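Local coordinates for protein acetyl-CoA C-acetyltransferase (Syntrophomonas wolfei subsp. wolfei, PDB 7N7Z) that probably catalyses the thiolase reaction, the transfer of an acetyl group between two acetyl-CoA molecules to give acetoacetyl-CoA and free CoA, or its reverse, at residues M277-A289 against V298-K310. Numbering follows the deposited sequence.
Sequences MKLVGICSEGVDA and VAMPKVLKQAGWK
K302, on the helix packed roughly antiparallel against strand 277-285, reaches E285 and the backbone of S284 through an extended side chain. From CB, which points toward the strand, chi1 sets CG anti to the backbone N (-173°), and CG passes C283 SG at 4.0 Å. CD and CE then run beside E285 OE1 and the carbonyl oxygen of S284, which meet NZ from directions roughly at right angles. NZ donates to S284 O at 2.6 Å, nearly in line with the carbonyl (171° at the oxygen). It also forms a hydrogen-bonded salt bridge with E285 OE1, met nearly end-on at 2.7 Å. The bend of E285 at chi2 (72°) turns its carboxylate to the lysine, while its CG lies against V298 CG2, which meets V287 CG1 tightly at 3.5 Å. C283 SG packs on V303 CB, while a water links I282 N to Q306 OE1. At the other end, V280 CG1 makes a CH-pi contact over one W309 face, offset toward the rim, 4.1 Å from the six-membered centroid, and touches A307 CB. Replacing K302 by an alanine would probably leave the E285 carboxylate without this countercharge and S284 O without its lysine donor. Apolar packing thus joins helix to the mixed sheet of the thiolase fold, while one ammonium group ties together a backbone carbonyl and a carboxylate from consecutive strand residues.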
ATOM      1  N   MET B 277     -20.536 -33.768 -26.866  1.00 38.73           N
ATOM      2  CA  MET B 277     -20.405 -33.203 -28.201  1.00 37.01           C
ATOM      3  C   MET B 277     -18.943 -33.277 -28.618  1.00 36.46           C
ATOM      4  O   MET B 277     -18.051 -33.499 -27.795  1.00 33.54           O
ATOM      5  CB  MET B 277     -20.935 -31.765 -28.258  1.00 36.59           C
ATOM      6  CG  MET B 277     -20.201 -30.778 -27.377  1.00 40.41           C
ATOM      7  SD  MET B 277     -20.851 -29.106 -27.576  1.00 42.08           S
ATOM      8  CE  MET B 277     -20.036 -28.259 -26.227  1.00 38.33           C
ATOM      9  N   LYS B 278     -18.714 -33.094 -29.915  1.00 37.68           N
ATOM     10  CA  LYS B 278     -17.405 -33.284 -30.526  1.00 37.62           C
ATOM     11  C   LYS B 278     -16.872 -31.952 -31.031  1.00 35.67           C
ATOM     12  O   LYS B 278     -17.584 -31.210 -31.717  1.00 34.11           O
ATOM     13  CB  LYS B 278     -17.486 -34.286 -31.681  1.00 40.15           C
ATOM     14  CG  LYS B 278     -16.314 -34.213 -32.653  1.00 41.70           C
ATOM     15  CD  LYS B 278     -16.158 -35.504 -33.449  1.00 44.68           C
ATOM     16  CE  LYS B 278     -17.467 -35.908 -34.104  1.00 49.69           C
ATOM     17  NZ  LYS B 278     -17.300 -36.975 -35.130  1.00 50.32           N
ATOM     18  N   LEU B 279     -15.620 -31.657 -30.695  1.00 36.86           N
ATOM     19  CA  LEU B 279     -14.958 -30.472 -31.221  1.00 35.95           C
ATOM     20  C   LEU B 279     -14.903 -30.534 -32.741  1.00 35.83           C
ATOM     21  O   LEU B 279     -14.386 -31.499 -33.314  1.00 36.46           O
ATOM     22  CB  LEU B 279     -13.548 -30.364 -30.640  1.00 37.26           C
ATOM     23  CG  LEU B 279     -12.687 -29.205 -31.147  1.00 35.28           C
ATOM     24  CD1 LEU B 279     -13.289 -27.866 -30.749  1.00 37.54           C
ATOM     25  CD2 LEU B 279     -11.268 -29.333 -30.618  1.00 37.68           C
ATOM     26  N   VAL B 280     -15.440 -29.509 -33.391  1.00 34.83           N
ATOM     27  CA  VAL B 280     -15.391 -29.385 -34.845  1.00 36.36           C
ATOM     28  C   VAL B 280     -14.273 -28.448 -35.278  1.00 40.05           C
ATOM     29  O   VAL B 280     -13.486 -28.773 -36.167  1.00 43.88           O
ATOM     30  CB  VAL B 280     -16.757 -28.906 -35.386  1.00 40.70           C
ATOM     31  CG1 VAL B 280     -16.703 -28.749 -36.900  1.00 43.36           C
ATOM     32  CG2 VAL B 280     -17.866 -29.870 -34.982  1.00 41.58           C
ATOM     33  N   GLY B 281     -14.198 -27.275 -34.659  1.00 35.32           N
ATOM     34  CA  GLY B 281     -13.168 -26.313 -34.990  1.00 40.22           C
ATOM     35  C   GLY B 281     -13.004 -25.312 -33.872  1.00 37.09           C
ATOM     36  O   GLY B 281     -13.872 -25.168 -33.005  1.00 36.76           O
ATOM     37  N   ILE B 282     -11.871 -24.619 -33.902  1.00 37.82           N
ATOM     38  CA  ILE B 282     -11.544 -23.620 -32.891  1.00 36.04           C
ATOM     39  C   ILE B 282     -10.291 -22.886 -33.348  1.00 39.02           C
ATOM     40  O   ILE B 282      -9.315 -23.513 -33.770  1.00 32.39           O
ATOM     41  CB  ILE B 282     -11.345 -24.266 -31.508  1.00 35.25           C
ATOM     42  CG1 ILE B 282     -11.095 -23.190 -30.449  1.00 36.46           C
ATOM     43  CG2 ILE B 282     -10.197 -25.262 -31.543  1.00 39.61           C
ATOM     44  CD1 ILE B 282     -11.326 -23.668 -29.032  1.00 32.80           C
ATOM     45  N   CYS B 283     -10.307 -21.559 -33.277  1.00 39.79           N
ATOM     46  CA  CYS B 283      -9.188 -20.773 -33.779  1.00 40.55           C
ATOM     47  C   CYS B 283      -9.304 -19.355 -33.242  1.00 41.58           C
ATOM     48  O   CYS B 283     -10.310 -18.977 -32.638  1.00 43.29           O
ATOM     49  CB  CYS B 283      -9.151 -20.773 -35.310  1.00 46.90           C
ATOM     50  SG  CYS B 283     -10.574 -19.975 -36.094  1.00 42.26           S
ATOM     51  N   SER B 284      -8.250 -18.579 -33.472  1.00 42.99           N
ATOM     52  CA  SER B 284      -8.212 -17.169 -33.128  1.00 40.01           C
ATOM     53  C   SER B 284      -8.094 -16.331 -34.394  1.00 40.88           C
ATOM     54  O   SER B 284      -7.720 -16.823 -35.463  1.00 43.68           O
ATOM     55  CB  SER B 284      -7.038 -16.856 -32.191  1.00 38.32           C
ATOM     56  OG  SER B 284      -7.064 -17.683 -31.041  1.00 39.70           O
ATOM     57  N   GLU B 285      -8.429 -15.051 -34.261  1.00 39.85           N
ATOM     58  CA  GLU B 285      -8.252 -14.087 -35.339  1.00 41.81           C
ATOM     59  C   GLU B 285      -8.424 -12.685 -34.774  1.00 39.92           C
ATOM     60  O   GLU B 285      -9.451 -12.377 -34.160  1.00 41.70           O
ATOM     61  CB  GLU B 285      -9.239 -14.341 -36.478  1.00 42.26           C
ATOM     62  CG  GLU B 285      -9.039 -13.421 -37.680  1.00 43.34           C
ATOM     63  CD  GLU B 285      -7.789 -13.752 -38.478  1.00 44.71           C
ATOM     64  OE1 GLU B 285      -7.203 -14.833 -38.255  1.00 46.01           O
ATOM     65  OE2 GLU B 285      -7.387 -12.927 -39.327  1.00 43.99           O
ATOM     66  N   GLY B 286      -7.427 -11.830 -34.975  1.00 41.16           N
ATOM     67  CA  GLY B 286      -7.379 -10.546 -34.320  1.00 41.04           C
ATOM     68  C   GLY B 286      -7.922  -9.409 -35.161  1.00 42.31           C
ATOM     69  O   GLY B 286      -8.062  -9.509 -36.378  1.00 43.47           O
ATOM     70  N   VAL B 287      -8.250  -8.318 -34.470  1.00 42.46           N
ATOM     71  CA  VAL B 287      -8.556  -7.036 -35.082  1.00 44.65           C
ATOM     72  C   VAL B 287      -7.811  -5.973 -34.284  1.00 41.83           C
ATOM     73  O   VAL B 287      -7.269  -6.241 -33.211  1.00 41.53           O
ATOM     74  CB  VAL B 287     -10.069  -6.738 -35.119  1.00 42.71           C
ATOM     75  CG1 VAL B 287     -10.788  -7.748 -36.000  1.00 43.45           C
ATOM     76  CG2 VAL B 287     -10.654  -6.738 -33.715  1.00 42.15           C
ATOM     77  N   ASP B 288      -7.784  -4.756 -34.821  1.00 40.66           N
ATOM     78  CA  ASP B 288      -7.068  -3.681 -34.149  1.00 45.05           C
ATOM     79  C   ASP B 288      -7.609  -3.480 -32.739  1.00 42.12           C
ATOM     80  O   ASP B 288      -8.822  -3.479 -32.513  1.00 42.31           O
ATOM     81  CB  ASP B 288      -7.180  -2.383 -34.947  1.00 44.78           C
ATOM     82  CG  ASP B 288      -6.255  -1.302 -34.426  1.00 46.11           C
ATOM     83  OD1 ASP B 288      -6.593  -0.672 -33.400  1.00 45.28           O
ATOM     84  OD2 ASP B 288      -5.186  -1.089 -35.035  1.00 48.41           O
ATOM     85  N   ALA B 289      -6.690  -3.310 -31.784  1.00 43.31           N
ATOM     86  CA  ALA B 289      -7.080  -3.191 -30.382  1.00 43.79           C
ATOM     87  C   ALA B 289      -8.140  -2.116 -30.182  1.00 42.95           C
ATOM     88  O   ALA B 289      -9.033  -2.262 -29.340  1.00 44.66           O
ATOM     89  CB  ALA B 289      -5.851  -2.887 -29.524  1.00 45.40           C
ATOM     90  N   VAL B 298     -14.514 -11.512 -37.622  1.00 46.03           N
ATOM     91  CA  VAL B 298     -13.445 -12.121 -38.395  1.00 47.71           C
ATOM     92  C   VAL B 298     -13.118 -13.532 -37.919  1.00 41.80           C
ATOM     93  O   VAL B 298     -12.634 -14.343 -38.716  1.00 41.92           O
ATOM     94  CB  VAL B 298     -12.177 -11.236 -38.380  1.00 49.42           C
ATOM     95  CG1 VAL B 298     -12.426  -9.936 -39.131  1.00 54.05           C
ATOM     96  CG2 VAL B 298     -11.722 -10.955 -36.955  1.00 43.59           C
ATOM     97  N   ALA B 299     -13.378 -13.854 -36.650  1.00 41.41           N
ATOM     98  CA  ALA B 299     -13.114 -15.199 -36.155  1.00 41.22           C
ATOM     99  C   ALA B 299     -14.198 -16.179 -36.591  1.00 41.94           C
ATOM    100  O   ALA B 299     -13.894 -17.314 -36.972  1.00 42.24           O
ATOM    101  CB  ALA B 299     -12.998 -15.182 -34.630  1.00 39.99           C
ATOM    102  N   MET B 300     -15.462 -15.760 -36.543  1.00 39.74           N
ATOM    103  CA  MET B 300     -16.547 -16.666 -36.911  1.00 41.26           C
ATOM    104  C   MET B 300     -16.440 -17.140 -38.353  1.00 40.78           C
ATOM    105  O   MET B 300     -16.529 -18.358 -38.587  1.00 44.00           O
ATOM    106  CB  MET B 300     -17.895 -15.987 -36.646  1.00 44.92           C
ATOM    107  CG  MET B 300     -18.231 -15.841 -35.174  1.00 43.43           C
ATOM    108  SD  MET B 300     -19.589 -14.686 -34.905  1.00 48.35           S
ATOM    109  CE  MET B 300     -20.986 -15.690 -35.403  1.00 45.17           C
ATOM    110  N   PRO B 301     -16.253 -16.272 -39.352  1.00 41.78           N
ATOM    111  CA  PRO B 301     -16.080 -16.785 -40.721  1.00 43.03           C
ATOM    112  C   PRO B 301     -14.863 -17.679 -40.868  1.00 43.25           C
ATOM    113  O   PRO B 301     -14.898 -18.640 -41.647  1.00 43.17           O
ATOM    114  CB  PRO B 301     -15.947 -15.509 -41.567  1.00 43.82           C
ATOM    115  CG  PRO B 301     -16.491 -14.406 -40.717  1.00 42.60           C
ATOM    116  CD  PRO B 301     -16.204 -14.800 -39.304  1.00 41.75           C
ATOM    117  N   LYS B 302     -13.785 -17.393 -40.136  1.00 42.15           N
ATOM    118  CA  LYS B 302     -12.566 -18.185 -40.265  1.00 45.01           C
ATOM    119  C   LYS B 302     -12.788 -19.619 -39.797  1.00 43.41           C
ATOM    120  O   LYS B 302     -12.503 -20.572 -40.531  1.00 43.84           O
ATOM    121  CB  LYS B 302     -11.432 -17.532 -39.475  1.00 42.96           C
ATOM    122  CG  LYS B 302     -10.080 -18.192 -39.682  1.00 44.66           C
ATOM    123  CD  LYS B 302      -8.965 -17.377 -39.054  1.00 42.56           C
ATOM    124  CE  LYS B 302      -7.818 -18.261 -38.598  1.00 45.88           C
ATOM    125  NZ  LYS B 302      -6.798 -17.500 -37.824  1.00 43.96           N
ATOM    126  N   VAL B 303     -13.292 -19.792 -38.573  1.00 40.71           N
ATOM    127  CA  VAL B 303     -13.504 -21.138 -38.047  1.00 44.00           C
ATOM    128  C   VAL B 303     -14.467 -21.911 -38.941  1.00 44.99           C
ATOM    129  O   VAL B 303     -14.314 -23.123 -39.143  1.00 44.34           O
ATOM    130  CB  VAL B 303     -14.003 -21.074 -36.592  1.00 40.35           C
ATOM    131  CG1 VAL B 303     -15.396 -20.459 -36.518  1.00 44.23           C
ATOM    132  CG2 VAL B 303     -13.989 -22.462 -35.966  1.00 41.74           C
ATOM    133  N   LEU B 304     -15.471 -21.226 -39.494  1.00 43.29           N
ATOM    134  CA  LEU B 304     -16.389 -21.888 -40.414  1.00 46.39           C
ATOM    135  C   LEU B 304     -15.652 -22.398 -41.646  1.00 46.13           C
ATOM    136  O   LEU B 304     -15.956 -23.481 -42.159  1.00 45.17           O
ATOM    137  CB  LEU B 304     -17.509 -20.929 -40.817  1.00 43.09           C
ATOM    138  CG  LEU B 304     -18.615 -20.715 -39.780  1.00 44.72           C
ATOM    139  CD1 LEU B 304     -19.501 -19.545 -40.184  1.00 44.16           C
ATOM    140  CD2 LEU B 304     -19.445 -21.978 -39.602  1.00 47.39           C
ATOM    141  N   LYS B 305     -14.675 -21.631 -42.134  1.00 45.21           N
ATOM    142  CA  LYS B 305     -13.883 -22.078 -43.274  1.00 46.11           C
ATOM    143  C   LYS B 305     -13.047 -23.298 -42.909  1.00 46.96           C
ATOM    144  O   LYS B 305     -13.030 -24.295 -43.641  1.00 47.45           O
ATOM    145  CB  LYS B 305     -12.988 -20.939 -43.766  1.00 46.71           C
ATOM    146  CG  LYS B 305     -12.573 -21.059 -45.225  1.00 53.25           C
ATOM    147  CD  LYS B 305     -11.512 -20.031 -45.591  1.00 53.00           C
ATOM    148  CE  LYS B 305     -10.216 -20.695 -46.030  1.00 55.25           C
ATOM    149  NZ  LYS B 305      -9.080 -19.729 -46.084  1.00 55.71           N
ATOM    150  N   GLN B 306     -12.353 -23.241 -41.769  1.00 44.72           N
ATOM    151  CA  GLN B 306     -11.508 -24.355 -41.354  1.00 47.63           C
ATOM    152  C   GLN B 306     -12.293 -25.657 -41.261  1.00 49.71           C
ATOM    153  O   GLN B 306     -11.734 -26.734 -41.494  1.00 52.71           O
ATOM    154  CB  GLN B 306     -10.853 -24.041 -40.006  1.00 48.43           C
ATOM    155  CG  GLN B 306      -9.962 -22.809 -40.013  1.00 49.78           C
ATOM    156  CD  GLN B 306      -9.069 -22.722 -38.786  1.00 50.07           C
ATOM    157  OE1 GLN B 306      -9.470 -23.099 -37.684  1.00 48.58           O
ATOM    158  NE2 GLN B 306      -7.852 -22.224 -38.973  1.00 46.17           N
ATOM    159  N   ALA B 307     -13.582 -25.582 -40.926  1.00 46.63           N
ATOM    160  CA  ALA B 307     -14.401 -26.769 -40.718  1.00 49.54           C
ATOM    161  C   ALA B 307     -15.259 -27.134 -41.922  1.00 49.26           C
ATOM    162  O   ALA B 307     -15.808 -28.240 -41.955  1.00 45.08           O
ATOM    163  CB  ALA B 307     -15.307 -26.575 -39.495  1.00 45.85           C
ATOM    164  N   GLY B 308     -15.388 -26.245 -42.905  1.00 47.38           N
ATOM    165  CA  GLY B 308     -16.220 -26.530 -44.055  1.00 48.66           C
ATOM    166  C   GLY B 308     -17.694 -26.284 -43.843  1.00 50.33           C
ATOM    167  O   GLY B 308     -18.511 -26.759 -44.637  1.00 53.53           O
ATOM    168  N   TRP B 309     -18.061 -25.559 -42.793  1.00 48.62           N
ATOM    169  CA  TRP B 309     -19.452 -25.244 -42.513  1.00 51.03           C
ATOM    170  C   TRP B 309     -19.832 -23.897 -43.119  1.00 52.21           C
ATOM    171  O   TRP B 309     -18.987 -23.031 -43.358  1.00 49.93           O
ATOM    172  CB  TRP B 309     -19.710 -25.196 -41.006  1.00 49.64           C
ATOM    173  CG  TRP B 309     -19.742 -26.523 -40.323  1.00 50.25           C
ATOM    174  CD1 TRP B 309     -19.383 -27.731 -40.845  1.00 49.11           C
ATOM    175  CD2 TRP B 309     -20.159 -26.775 -38.975  1.00 48.30           C
ATOM    176  NE1 TRP B 309     -19.550 -28.721 -39.905  1.00 48.51           N
ATOM    177  CE2 TRP B 309     -20.026 -28.159 -38.749  1.00 46.19           C
ATOM    178  CE3 TRP B 309     -20.632 -25.964 -37.939  1.00 45.10           C
ATOM    179  CZ2 TRP B 309     -20.350 -28.749 -37.529  1.00 46.56           C
ATOM    180  CZ3 TRP B 309     -20.952 -26.551 -36.730  1.00 43.98           C
ATOM    181  CH2 TRP B 309     -20.810 -27.930 -36.535  1.00 44.05           C
ATOM    182  N   LYS B 310     -21.127 -23.732 -43.362  1.00 54.73           N
ATOM    183  CA  LYS B 310     -21.715 -22.431 -43.640  1.00 56.04           C
ATOM    184  C   LYS B 310     -22.386 -21.916 -42.373  1.00 54.44           C
ATOM    185  O   LYS B 310     -22.792 -22.695 -41.505  1.00 49.19           O
ATOM    186  CB  LYS B 310     -22.733 -22.508 -44.781  1.00 55.70           C
ATOM    187  CG  LYS B 310     -22.160 -22.960 -46.123  1.00 55.69           C
ATOM    188  CD  LYS B 310     -20.878 -22.218 -46.500  1.00 60.33           C
ATOM    189  CE  LYS B 310     -21.059 -20.704 -46.497  1.00 59.03           C
ATOM    190  NZ  LYS B 310     -19.782 -19.991 -46.785  1.00 54.31           N
TER
HETATM  191  O   HOH W   1     -10.330 -25.481 -36.129  1.00 38.43           O